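Local atomic coordinates of aeromonas extracellular serine protease (Aeromonas sobria, PDB entry 3WQB), a protein that preferentially cleaves peptide bonds that follow two basic residues, one of them lysine, as a secreted, calcium-binding serine protease of the furin subfamily and a probable virulence factor. Residues A[2-7]-A[62-67]; A[24-29]-A[131-136]; A[435-440]-A[591-596]; A[470-475]-A[541-546]. The protein carries 1 engineered substitution. All blocks are in the same frame, centred on the assembly; numbering follows the deposited sequence.

Overall arrangement
Contacts 1 and 2 tie the N-terminal arm to the subtilisin domain; contacts 3 and 4 lie in the P-domain, well removed from them, with no touch between the two pairs. The first two touch, through the Cys4-Cys24 disulfide and a probable hydrogen bond from His63 NE2 to Ile135 O. Contact 1 is partly buried and relies on one arginine; contact 2 is buried and built on calcium and a lysine. Contacts 3 and 4, centres about 8 Å apart, meet where strands 583-595 and 471-482 run side by side, and a probable hydrogen bond joins Glu473 to His595. Their chemistry is mainly backbone pairing, extended in partly buried contact 3 by an arginine-tryptophan contact, and a single bridge in buried contact 4.

Contact 1. Residues A[2-7]-A[62-67]; sequences EGCAPL and AHRTGV
Arg64 reaches out from the last turn of helix 60-64 and takes hold of the carbonyl oxygen of Ala5 side-on. Arg64 NE donates to Ala5 O at 2.9 Å and Arg64 NH2 donates to the same atom at 2.8 Å, with the oxygen lying in the guanidinium plane. The bend at chi3 (74°) turns that edge to the arm, while NH1 makes a salt bridge with Glu22. A backbone bond runs the other way: Leu7 N gives its hydrogen to Arg64 O over 2.8 Å, and Pro6 CA sits against that oxygen as well.

In van der Waals packing, Leu7 lies over one face of the guanidinium, its CG 3.5 Å from Arg64 CZ. Beside it, Thr65 CG2 meets Leu7 CB at 4.1 Å. Cys4 SG, half of the disulfide to Cys24, comes obliquely against the arginine, 3.5 Å from Arg64 NE, and so the cation is packed by sulfur and leucine as well as hydrogen-bonded.

The helix finishes here in a Schellman motif: Gly66, with positive phi, is the C-prime residue, Val67 N bonds to Ala62 O, and Gly66 N bonds weakly to His63 O. The contact therefore fastens an irregular, disulfide-linked N-terminal arm onto the C-terminal end of a short helix in the subtilisin domain.

Contact 2. Residues A[24-29]-A[131-136]; sequences CLPGAN and GTKGIA. With CA (calcium ion), chain C.
Asn29 and Thr132 share a calcium ion, in the first of the three calcium sites of this enzyme, and so the N-terminal arm is joined to the loop that follows helix 115-124 of the subtilisin domain. Asn29 OD1 and Thr132 O each bind the calcium at 2.4 Å. They lie close together because both are ligands, not because they bond to each other. Asp87, Val126, Asn128 and Ile130 complete the site. The other half of the Asn29 amide is used too: ND2 hydrogen-bonds to Asp127 and rests on the aliphatic start of Lys133, a second-shell arrangement that would fix the rotation of the amide and keep OD1 turned to the metal.

Lys133 is best followed outward. Its CB lies 3.5 Å from Asn29 ND2, and Lys133 CG remains beside the same nitrogen at 3.7 Å, the two side chains crossing at about a right angle. With CG anti to the backbone N (chi1 -169°) and every later torsion also close to 180°, the chain runs fully extended to the 24-29 segment. Lys133 CD leaves the amide and comes within 3.8 Å of Pro26 O, and Lys133 CE closes on that same Pro26 O at 3.6 Å.

At the tip, NZ skirts the proline ring at CD. The ammonium ends in a hydrogen bond from Lys133 NZ to Pro26 O of 2.9 Å, approaching from above the carbonyl plane, 46° out of it.

Contact 3. Residues A[435-440]-A[591-596]; sequences LVQLPW and RVLGHD
Val436 and Gly594 face each other as an antiparallel hydrogen-bonded pair, and this end of the contact is closely knit. Val436 N donates to Gly594 O at 2.7 Å, almost straight at 177°, and Gly594 N returns the bond to Val436 O. Next along, Gln437 and Leu593 form a non-hydrogen-bonded pair, after which Leu438 N donates to Val592 O at 2.9 Å. Leu438 and Val592 point the same way side by side, CD1 of the leucine 3.8 Å from CB of the valine, and Ile466 of strand 460-466 packs on both.

These strands, 436-444 and 583-595, are the first and last of the P-domain, paired in the antiparallel sheet of its beta-sandwich. Strand 471-482 flanks 583-595, with backbone bonds to Leu593 and His595.

Past Leu438 the direct strand bond gives way to a water that bridges Pro439 O and Val592 N, and Pro439 itself is exposed to solvent. Here the partly exposed Arg591 takes over. Arg591 NE donates to Leu438 O at 2.9 Å, and its CG, anti to the backbone N (chi1 -174°), starts the chain toward that carbonyl. Trp440 lies across the arginine: Arg591 CB stands over the six-membered ring, 3.6 Å from the Trp440 centroid, a CH-pi contact. The guanidinium has Trp440 CD1 over one face and Gln437 over the opposite one, the glutamine amide bonding through NE2 to Glu201 of the protease domain.

Contact 4. Residues A[470-475]-A[541-546]; sequences LTVEAV and ESAQGT
A single beta bridge in the P-domain beta-sandwich joins the start of strand 471-482 to the loop that leads into strand 545-553. Thr471 and Ser542 stand opposite each other in it, their CA atoms 4.8 Å apart. Two backbone bonds flank the pair: Ala543 N donates to Leu470 O at 2.7 Å, and Val472 N donates to Glu541 O at 2.8 Å, the latter nearly straight at 175°. Each acceptor also meets a CA-H: Ser542 CA approaches Leu470 O, and Thr471 CA lies 3.4 Å from Glu541 O.

The side chains of Thr471 and Ser542 turn away from the partner chain, while those of Val472 and Ala543 turn toward it. With Val472 CG1 anti to the backbone N (chi1 177°), CG2 falls anti to the carbonyl carbon, comes 3.7 Å from Ala543 CB and also rests against Glu541 O at 3.4 Å. Leu470 CB adds its flank to Ala543 CB at 4.1 Å. Val592 of strand 583-595 touches both Val472 and Ala543, closing this apolar patch from the neighbouring strand.

Just past the bridge, Glu473 and Ala474 both face Leu593 in a classic beta bulge, and the carboxylate of Glu473 makes a salt bridge to Arg359. Glu541 sends its own carboxylate to Thr499 and Ser495. With these charged ends paired elsewhere, the join rests on main-chain bonds and apolar contact, with no charge pair across it.

Contact 1. Residues A[2-7]-A[62-67]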
loop_
_atom_site.group_PDB
_atom_site.type_symbol
_atom_site.label_atom_id
_atom_site.label_comp_id
_atom_site.label_asym_id
_atom_site.label_seq_id
_atom_site.Cartn_x
_atom_site.Cartn_y
_atom_site.Cartn_z
ATOM N N GLU A 2 -1.387 36.037 1.324
ATOM C CA GLU A 2 -0.780 36.886 2.351
ATOM C C GLU A 2 -1.829 37.574 3.227
ATOM O O GLU A 2 -1.534 37.990 4.349
ATOM C CB GLU A 2 0.181 37.900 1.720
ATOM C CG GLU A 2 1.446 37.255 1.147
ATOM C CD GLU A 2 2.542 38.255 0.812
ATOM O OE1 GLU A 2 2.500 39.403 1.315
ATOM O OE2 GLU A 2 3.462 37.882 0.052
ATOM N N GLY A 3 -3.055 37.655 2.711
ATOM C CA GLY A 3 -4.204 38.173 3.454
ATOM C C GLY A 3 -4.847 37.181 4.414
ATOM O O GLY A 3 -5.832 37.509 5.077
ATOM N N CYS A 4 -4.303 35.968 4.477
ATOM C CA CYS A 4 -4.789 34.953 5.401
ATOM C C CYS A 4 -3.903 34.964 6.640
ATOM O O CYS A 4 -2.787 34.430 6.643
ATOM C CB CYS A 4 -4.799 33.575 4.726
ATOM S SG CYS A 4 -5.416 32.231 5.772
ATOM N N ALA A 5 -4.410 35.606 7.686
ATOM C CA ALA A 5 -3.633 35.887 8.887
ATOM C C ALA A 5 -3.559 34.674 9.806
ATOM O O ALA A 5 -4.430 33.810 9.751
ATOM C CB ALA A 5 -4.254 37.065 9.627
ATOM N N PRO A 6 -2.530 34.608 10.672
ATOM C CA PRO A 6 -2.507 33.531 11.658
ATOM C C PRO A 6 -3.696 33.609 12.609
ATOM O O PRO A 6 -4.211 34.702 12.886
ATOM C CB PRO A 6 -1.220 33.794 12.444
ATOM C CG PRO A 6 -0.376 34.603 11.528
ATOM C CD PRO A 6 -1.319 35.448 10.750
ATOM N N LEU A 7 -4.127 32.450 13.090
ATOM C CA LEU A 7 -5.110 32.379 14.157
ATOM C C LEU A 7 -4.390 32.075 15.454
ATOM O O LEU A 7 -3.317 31.458 15.450
ATOM C CB LEU A 7 -6.140 31.287 13.874
ATOM C CG LEU A 7 -7.091 31.504 12.697
ATOM C CD1 LEU A 7 -7.894 30.230 12.462
ATOM C CD2 LEU A 7 -8.016 32.704 12.910
ATOM N N ALA A 62 -4.621 23.924 10.849
ATOM C CA ALA A 62 -3.225 23.613 11.147
ATOM C C ALA A 62 -2.296 24.686 10.566
ATOM O O ALA A 62 -1.455 25.244 11.271
ATOM C CB ALA A 62 -2.851 22.236 10.637
ATOM N N HIS A 63 -2.478 25.002 9.291
ATOM C CA HIS A 63 -1.637 25.997 8.652
ATOM C C HIS A 63 -1.783 27.384 9.277
ATOM O O HIS A 63 -0.784 28.066 9.471
ATOM C CB HIS A 63 -1.885 26.025 7.145
ATOM C CG HIS A 63 -1.192 24.919 6.410
ATOM N ND1 HIS A 63 -0.766 25.049 5.106
ATOM C CD2 HIS A 63 -0.831 23.673 6.802
ATOM C CE1 HIS A 63 -0.184 23.927 4.722
ATOM N NE2 HIS A 63 -0.213 23.074 5.731
ATOM N N ARG A 64 -3.011 27.785 9.618
ATOM C CA ARG A 64 -3.238 29.097 10.215
ATOM C C ARG A 64 -2.763 29.179 11.662
ATOM O O ARG A 64 -2.632 30.274 12.187
ATOM C CB ARG A 64 -4.716 29.501 10.131
ATOM C CG ARG A 64 -5.204 29.802 8.723
ATOM C CD ARG A 64 -6.563 30.478 8.729
ATOM N NE ARG A 64 -6.455 31.875 9.146
ATOM C CZ ARG A 64 -7.483 32.689 9.374
ATOM N NH1 ARG A 64 -8.731 32.267 9.226
ATOM N NH2 ARG A 64 -7.253 33.940 9.754
ATOM N N THR A 65 -2.518 28.045 12.313
ATOM C CA THR A 65 -2.000 28.069 13.692
ATOM C C THR A 65 -0.536 27.631 13.797
ATOM O O THR A 65 -0.029 27.411 14.898
ATOM C CB THR A 65 -2.860 27.220 14.668
ATOM O OG1 THR A 65 -2.845 25.848 14.256
ATOM C CG2 THR A 65 -4.310 27.729 14.751
ATOM N N GLY A 66 0.137 27.497 12.657
ATOM C CA GLY A 66 1.569 27.227 12.653
ATOM C C GLY A 66 1.954 25.770 12.849
ATOM O O GLY A 66 3.121 25.465 13.116
ATOM N N VAL A 67 0.980 24.869 12.730
ATOM C CA VAL A 67 1.248 23.426 12.707
ATOM C C VAL A 67 1.671 23.052 11.287
ATOM O O VAL A 67 0.854 23.023 10.362
ATOM C CB VAL A 67 0.011 22.607 13.153
ATOM C CG1 VAL A 67 0.297 21.109 13.062
ATOM C CG2 VAL A 67 -0.417 22.980 14.584
#

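Contact 2. Residues A[24-29]-A[131-136]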
loop_
_atom_site.group_PDB
_atom_site.type_symbol
_atom_site.label_atom_id
_atom_site.label_comp_id
_atom_site.label_asym_id
_atom_site.label_seq_id
_atom_site.Cartn_x
_atom_site.Cartn_y
_atom_site.Cartn_z
ATOM N N CYS A 24 -8.924 29.464 4.949
ATOM C CA CYS A 24 -7.921 30.024 4.032
ATOM C C CYS A 24 -6.543 29.504 4.414
ATOM O O CYS A 24 -6.340 29.036 5.543
ATOM C CB CYS A 24 -7.923 31.565 4.034
ATOM S SG CYS A 24 -7.489 32.356 5.628
ATOM N N LEU A 25 -5.600 29.605 3.477
ATOM C CA LEU A 25 -4.218 29.205 3.704
ATOM C C LEU A 25 -3.272 30.395 3.685
ATOM O O LEU A 25 -3.277 31.161 2.714
ATOM C CB LEU A 25 -3.749 28.251 2.608
ATOM C CG LEU A 25 -4.513 26.956 2.352
ATOM C CD1 LEU A 25 -4.033 26.297 1.063
ATOM C CD2 LEU A 25 -4.371 26.020 3.568
ATOM N N PRO A 26 -2.441 30.544 4.733
ATOM C CA PRO A 26 -1.344 31.503 4.626
ATOM C C PRO A 26 -0.333 31.073 3.558
ATOM O O PRO A 26 -0.269 29.887 3.171
ATOM C CB PRO A 26 -0.687 31.447 6.014
ATOM C CG PRO A 26 -1.733 30.880 6.924
ATOM C CD PRO A 26 -2.473 29.895 6.058
ATOM N N GLY A 27 0.438 32.034 3.062
ATOM C CA GLY A 27 1.575 31.720 2.211
ATOM C C GLY A 27 1.603 32.482 0.908
ATOM O O GLY A 27 0.572 32.944 0.408
ATOM N N ALA A 28 2.804 32.563 0.346
ATOM C CA ALA A 28 3.073 33.322 -0.866
ATOM C C ALA A 28 3.609 32.427 -1.972
ATOM O O ALA A 28 4.271 32.896 -2.889
ATOM C CB ALA A 28 4.054 34.460 -0.570
ATOM N N ASN A 29 3.327 31.130 -1.884
ATOM C CA ASN A 29 3.707 30.202 -2.944
ATOM C C ASN A 29 2.751 30.385 -4.113
ATOM O O ASN A 29 1.547 30.204 -3.955
ATOM C CB ASN A 29 3.661 28.765 -2.425
ATOM C CG ASN A 29 4.481 28.584 -1.167
ATOM O OD1 ASN A 29 5.683 28.333 -1.236
ATOM N ND2 ASN A 29 3.836 28.714 -0.005
ATOM N N GLY A 131 6.815 28.227 -6.402
ATOM C CA GLY A 131 6.215 26.903 -6.485
ATOM C C GLY A 131 5.011 26.676 -5.605
ATOM O O GLY A 131 4.103 27.510 -5.537
ATOM N N THR A 132 5.033 25.534 -4.927
ATOM C CA THR A 132 3.903 25.044 -4.145
ATOM C C THR A 132 4.193 25.145 -2.648
ATOM O O THR A 132 5.291 25.540 -2.227
ATOM C CB THR A 132 3.626 23.570 -4.483
ATOM O OG1 THR A 132 4.838 22.821 -4.331
ATOM C CG2 THR A 132 3.083 23.416 -5.917
ATOM N N LYS A 133 3.192 24.782 -1.850
ATOM C CA LYS A 133 3.341 24.694 -0.403
ATOM C C LYS A 133 3.105 23.247 0.007
ATOM O O LYS A 133 2.071 22.671 -0.312
ATOM C CB LYS A 133 2.331 25.610 0.296
ATOM C CG LYS A 133 2.577 25.792 1.798
ATOM C CD LYS A 133 1.440 26.580 2.453
ATOM C CE LYS A 133 1.776 26.956 3.886
ATOM N NZ LYS A 133 0.607 27.567 4.608
ATOM N N GLY A 134 4.058 22.656 0.717
ATOM C CA GLY A 134 3.850 21.304 1.229
ATOM C C GLY A 134 2.708 21.229 2.230
ATOM O O GLY A 134 2.329 22.234 2.851
ATOM N N ILE A 135 2.152 20.031 2.388
ATOM C CA ILE A 135 1.200 19.781 3.463
ATOM C C ILE A 135 1.858 20.070 4.818
ATOM O O ILE A 135 1.244 20.674 5.703
ATOM C CB ILE A 135 0.740 18.325 3.409
ATOM C CG1 ILE A 135 -0.163 18.105 2.205
ATOM C CG2 ILE A 135 0.011 17.903 4.683
ATOM C CD1 ILE A 135 -0.319 16.629 1.857
ATOM N N ALA A 136 3.114 19.636 4.949
ATOM C CA ALA A 136 3.906 19.768 6.165
ATOM C C ALA A 136 5.228 20.425 5.746
ATOM O O ALA A 136 6.280 19.768 5.695
ATOM C CB ALA A 136 4.137 18.399 6.791
HETATM CA CA CA C . 7.249 26.840 -2.259
#

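Contact 3. Residues A[435-440]-A[591-596]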
loop_
_atom_site.group_PDB
_atom_site.type_symbol
_atom_site.label_atom_id
_atom_site.label_comp_id
_atom_site.label_asym_id
_atom_site.label_seq_id
_atom_site.Cartn_x
_atom_site.Cartn_y
_atom_site.Cartn_z
ATOM N N LEU A 435 0.020 -2.110 22.790
ATOM C CA LEU A 435 -0.488 -3.070 21.821
ATOM C C LEU A 435 -0.329 -4.494 22.351
ATOM O O LEU A 435 0.736 -4.866 22.860
ATOM C CB LEU A 435 0.283 -2.943 20.503
ATOM C CG LEU A 435 -0.194 -3.872 19.366
ATOM C CD1 LEU A 435 -1.572 -3.497 18.848
ATOM C CD2 LEU A 435 0.812 -3.872 18.229
ATOM N N VAL A 436 -1.402 -5.272 22.231
ATOM C CA VAL A 436 -1.382 -6.699 22.490
ATOM C C VAL A 436 -1.607 -7.401 21.159
ATOM O O VAL A 436 -2.577 -7.125 20.440
ATOM C CB VAL A 436 -2.500 -7.100 23.478
ATOM C CG1 VAL A 436 -2.566 -8.615 23.636
ATOM C CG2 VAL A 436 -2.279 -6.433 24.833
ATOM N N GLN A 437 -0.687 -8.294 20.821
ATOM C CA GLN A 437 -0.813 -9.133 19.638
ATOM C C GLN A 437 -1.099 -10.549 20.120
ATOM O O GLN A 437 -0.197 -11.247 20.619
ATOM C CB GLN A 437 0.479 -9.085 18.826
ATOM C CG GLN A 437 0.846 -7.685 18.378
ATOM C CD GLN A 437 2.176 -7.636 17.680
ATOM O OE1 GLN A 437 2.332 -8.201 16.601
ATOM N NE2 GLN A 437 3.143 -6.959 18.288
ATOM N N LEU A 438 -2.355 -10.968 20.000
ATOM C CA LEU A 438 -2.731 -12.285 20.487
ATOM C C LEU A 438 -2.037 -13.356 19.659
ATOM O O LEU A 438 -1.783 -13.158 18.472
ATOM C CB LEU A 438 -4.252 -12.486 20.464
ATOM C CG LEU A 438 -5.097 -11.645 21.419
ATOM C CD1 LEU A 438 -6.560 -12.019 21.293
ATOM C CD2 LEU A 438 -4.643 -11.811 22.867
ATOM N N PRO A 439 -1.714 -14.500 20.283
ATOM C CA PRO A 439 -1.132 -15.584 19.503
ATOM C C PRO A 439 -2.053 -15.984 18.348
ATOM O O PRO A 439 -3.279 -15.961 18.495
ATOM C CB PRO A 439 -1.025 -16.728 20.518
ATOM C CG PRO A 439 -0.985 -16.056 21.847
ATOM C CD PRO A 439 -1.846 -14.841 21.711
ATOM N N TRP A 440 -1.456 -16.321 17.211
ATOM C CA TRP A 440 -2.202 -16.891 16.093
ATOM C C TRP A 440 -2.961 -18.121 16.587
ATOM O O TRP A 440 -2.415 -18.937 17.350
ATOM C CB TRP A 440 -1.254 -17.316 14.973
ATOM C CG TRP A 440 -0.704 -16.212 14.124
ATOM C CD1 TRP A 440 0.531 -15.645 14.223
ATOM C CD2 TRP A 440 -1.356 -15.566 13.018
ATOM N NE1 TRP A 440 0.687 -14.677 13.265
ATOM C CE2 TRP A 440 -0.452 -14.614 12.503
ATOM C CE3 TRP A 440 -2.619 -15.692 12.426
ATOM C CZ2 TRP A 440 -0.772 -13.785 11.421
ATOM C CZ3 TRP A 440 -2.932 -14.880 11.342
ATOM C CH2 TRP A 440 -2.013 -13.938 10.851
ATOM N N ARG A 591 -5.409 -13.765 13.905
ATOM C CA ARG A 591 -4.655 -12.980 14.865
ATOM C C ARG A 591 -5.384 -11.688 15.175
ATOM O O ARG A 591 -5.672 -10.886 14.280
ATOM C CB ARG A 591 -3.232 -12.680 14.383
ATOM C CG ARG A 591 -2.415 -11.998 15.463
ATOM C CD ARG A 591 -0.962 -11.952 15.122
ATOM N NE ARG A 591 -0.178 -12.183 16.325
ATOM C CZ ARG A 591 1.147 -12.198 16.374
ATOM N NH1 ARG A 591 1.856 -11.981 15.274
ATOM N NH2 ARG A 591 1.759 -12.430 17.532
ATOM N N VAL A 592 -5.697 -11.492 16.450
ATOM C CA VAL A 592 -6.292 -10.239 16.892
ATOM C C VAL A 592 -5.201 -9.306 17.446
ATOM O O VAL A 592 -4.405 -9.704 18.301
ATOM C CB VAL A 592 -7.388 -10.489 17.947
ATOM C CG1 VAL A 592 -8.029 -9.183 18.359
ATOM C CG2 VAL A 592 -8.460 -11.423 17.401
ATOM N N LEU A 593 -5.166 -8.073 16.934
ATOM C CA LEU A 593 -4.259 -7.027 17.414
ATOM C C LEU A 593 -5.109 -5.955 18.082
ATOM O O LEU A 593 -6.058 -5.452 17.488
ATOM C CB LEU A 593 -3.476 -6.426 16.241
ATOM C CG LEU A 593 -2.599 -7.396 15.452
ATOM C CD1 LEU A 593 -3.349 -8.003 14.289
ATOM C CD2 LEU A 593 -1.377 -6.641 14.959
ATOM N N GLY A 594 -4.803 -5.628 19.331
ATOM C CA GLY A 594 -5.607 -4.648 20.025
ATOM C C GLY A 594 -4.988 -4.258 21.340
ATOM O O GLY A 594 -3.771 -4.230 21.482
ATOM N N HIS A 595 -5.835 -3.936 22.307
ATOM C CA HIS A 595 -5.334 -3.508 23.603
ATOM C C HIS A 595 -6.309 -3.862 24.706
ATOM O O HIS A 595 -7.489 -4.130 24.462
ATOM C CB HIS A 595 -5.028 -2.001 23.600
ATOM C CG HIS A 595 -6.218 -1.145 23.306
ATOM N ND1 HIS A 595 -6.573 -0.779 22.024
ATOM C CD2 HIS A 595 -7.147 -0.598 24.126
ATOM C CE1 HIS A 595 -7.669 -0.042 22.067
ATOM N NE2 HIS A 595 -8.034 0.088 23.331
ATOM N N ASP A 596 -5.793 -3.848 25.929
ATOM C CA ASP A 596 -6.581 -4.116 27.122
ATOM C C ASP A 596 -7.133 -2.805 27.673
ATOM O O ASP A 596 -6.395 -2.019 28.263
ATOM C CB ASP A 596 -5.677 -4.821 28.148
ATOM C CG ASP A 596 -6.337 -5.009 29.502
ATOM O OD1 ASP A 596 -7.559 -4.790 29.628
ATOM O OD2 ASP A 596 -5.604 -5.378 30.442
HETATM O O HOH W 1 -5.572 -14.259 17.749
#

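Contact 4. Residues A[470-475]-A[541-546]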
loop_
_atom_site.group_PDB
_atom_site.type_symbol
_atom_site.label_atom_id
_atom_site.label_comp_id
_atom_site.label_asym_id
_atom_site.label_seq_id
_atom_site.Cartn_x
_atom_site.Cartn_y
_atom_site.Cartn_z
ATOM N N LEU A 470 -10.289 -8.291 24.826
ATOM C CA LEU A 470 -9.430 -7.310 24.178
ATOM C C LEU A 470 -10.287 -6.397 23.332
ATOM O O LEU A 470 -11.261 -6.848 22.730
ATOM C CB LEU A 470 -8.396 -8.006 23.286
ATOM C CG LEU A 470 -7.083 -7.264 23.042
ATOM C CD1 LEU A 470 -6.255 -7.225 24.326
ATOM C CD2 LEU A 470 -6.276 -7.907 21.916
ATOM N N THR A 471 -9.917 -5.122 23.277
ATOM C CA THR A 471 -10.508 -4.183 22.337
ATOM C C THR A 471 -9.714 -4.301 21.049
ATOM O O THR A 471 -8.495 -4.160 21.045
ATOM C CB THR A 471 -10.454 -2.760 22.884
ATOM O OG1 THR A 471 -11.230 -2.710 24.089
ATOM C CG2 THR A 471 -10.996 -1.753 21.860
ATOM N N VAL A 472 -10.421 -4.579 19.958
ATOM C CA VAL A 472 -9.800 -4.819 18.663
ATOM C C VAL A 472 -9.298 -3.525 18.033
ATOM O O VAL A 472 -9.962 -2.482 18.094
ATOM C CB VAL A 472 -10.796 -5.488 17.681
ATOM C CG1 VAL A 472 -10.160 -5.676 16.306
ATOM C CG2 VAL A 472 -11.291 -6.823 18.216
ATOM N N GLU A 473 -8.116 -3.595 17.437
ATOM C CA GLU A 473 -7.691 -2.567 16.492
ATOM C C GLU A 473 -7.776 -3.149 15.088
ATOM O O GLU A 473 -8.519 -2.637 14.243
ATOM C CB GLU A 473 -6.292 -2.043 16.828
ATOM C CG GLU A 473 -6.270 -1.240 18.131
ATOM C CD GLU A 473 -4.894 -1.110 18.755
ATOM O OE1 GLU A 473 -3.905 -0.857 18.031
ATOM O OE2 GLU A 473 -4.808 -1.242 19.990
ATOM N N ALA A 474 -7.044 -4.236 14.835
ATOM C CA ALA A 474 -7.092 -4.878 13.530
ATOM C C ALA A 474 -7.100 -6.377 13.719
ATOM O O ALA A 474 -6.716 -6.886 14.784
ATOM C CB ALA A 474 -5.901 -4.450 12.669
ATOM N N VAL A 475 -7.572 -7.079 12.695
ATOM C CA VAL A 475 -7.456 -8.533 12.652
ATOM C C VAL A 475 -6.726 -8.968 11.392
ATOM O O VAL A 475 -6.957 -8.421 10.300
ATOM C CB VAL A 475 -8.831 -9.277 12.770
ATOM C CG1 VAL A 475 -9.491 -8.987 14.105
ATOM C CG2 VAL A 475 -9.765 -8.916 11.640
ATOM N N GLU A 541 -14.275 -2.832 18.692
ATOM C CA GLU A 541 -15.125 -3.926 19.186
ATOM C C GLU A 541 -14.399 -4.799 20.211
ATOM O O GLU A 541 -13.171 -4.822 20.261
ATOM C CB GLU A 541 -15.588 -4.811 18.019
ATOM C CG GLU A 541 -16.571 -4.132 17.082
ATOM C CD GLU A 541 -17.256 -5.074 16.114
ATOM O OE1 GLU A 541 -17.024 -6.305 16.157
ATOM O OE2 GLU A 541 -18.038 -4.566 15.286
ATOM N N SER A 542 -15.170 -5.536 21.011
ATOM C CA SER A 542 -14.615 -6.551 21.890
ATOM C C SER A 542 -14.260 -7.794 21.075
ATOM O O SER A 542 -15.045 -8.241 20.230
ATOM C CB SER A 542 -15.607 -6.913 22.991
ATOM O OG SER A 542 -15.141 -8.036 23.728
ATOM N N ALA A 543 -13.082 -8.348 21.330
ATOM C CA ALA A 543 -12.607 -9.538 20.627
ATOM C C ALA A 543 -13.205 -10.843 21.144
ATOM O O ALA A 543 -13.157 -11.857 20.457
ATOM C CB ALA A 543 -11.085 -9.615 20.696
ATOM N N GLN A 544 -13.764 -10.818 22.352
ATOM C CA GLN A 544 -14.146 -12.050 23.041
ATOM C C GLN A 544 -15.366 -12.700 22.418
ATOM O O GLN A 544 -16.406 -12.067 22.254
ATOM C CB GLN A 544 -14.386 -11.761 24.516
ATOM C CG GLN A 544 -14.569 -12.990 25.381
ATOM C CD GLN A 544 -14.726 -12.612 26.837
ATOM O OE1 GLN A 544 -15.732 -12.023 27.226
ATOM N NE2 GLN A 544 -13.718 -12.921 27.640
ATOM N N GLY A 545 -15.232 -13.982 22.093
ATOM C CA GLY A 545 -16.313 -14.728 21.481
ATOM C C GLY A 545 -15.887 -15.368 20.183
ATOM O O GLY A 545 -14.692 -15.485 19.885
ATOM N N THR A 546 -16.879 -15.781 19.403
ATOM C CA THR A 546 -16.616 -16.537 18.197
ATOM C C THR A 546 -16.448 -15.658 16.964
ATOM O O THR A 546 -17.222 -14.716 16.742
ATOM C CB THR A 546 -17.708 -17.591 17.931
ATOM O OG1 THR A 546 -19.006 -16.989 18.031
ATOM C CG2 THR A 546 -17.630 -18.744 18.940
#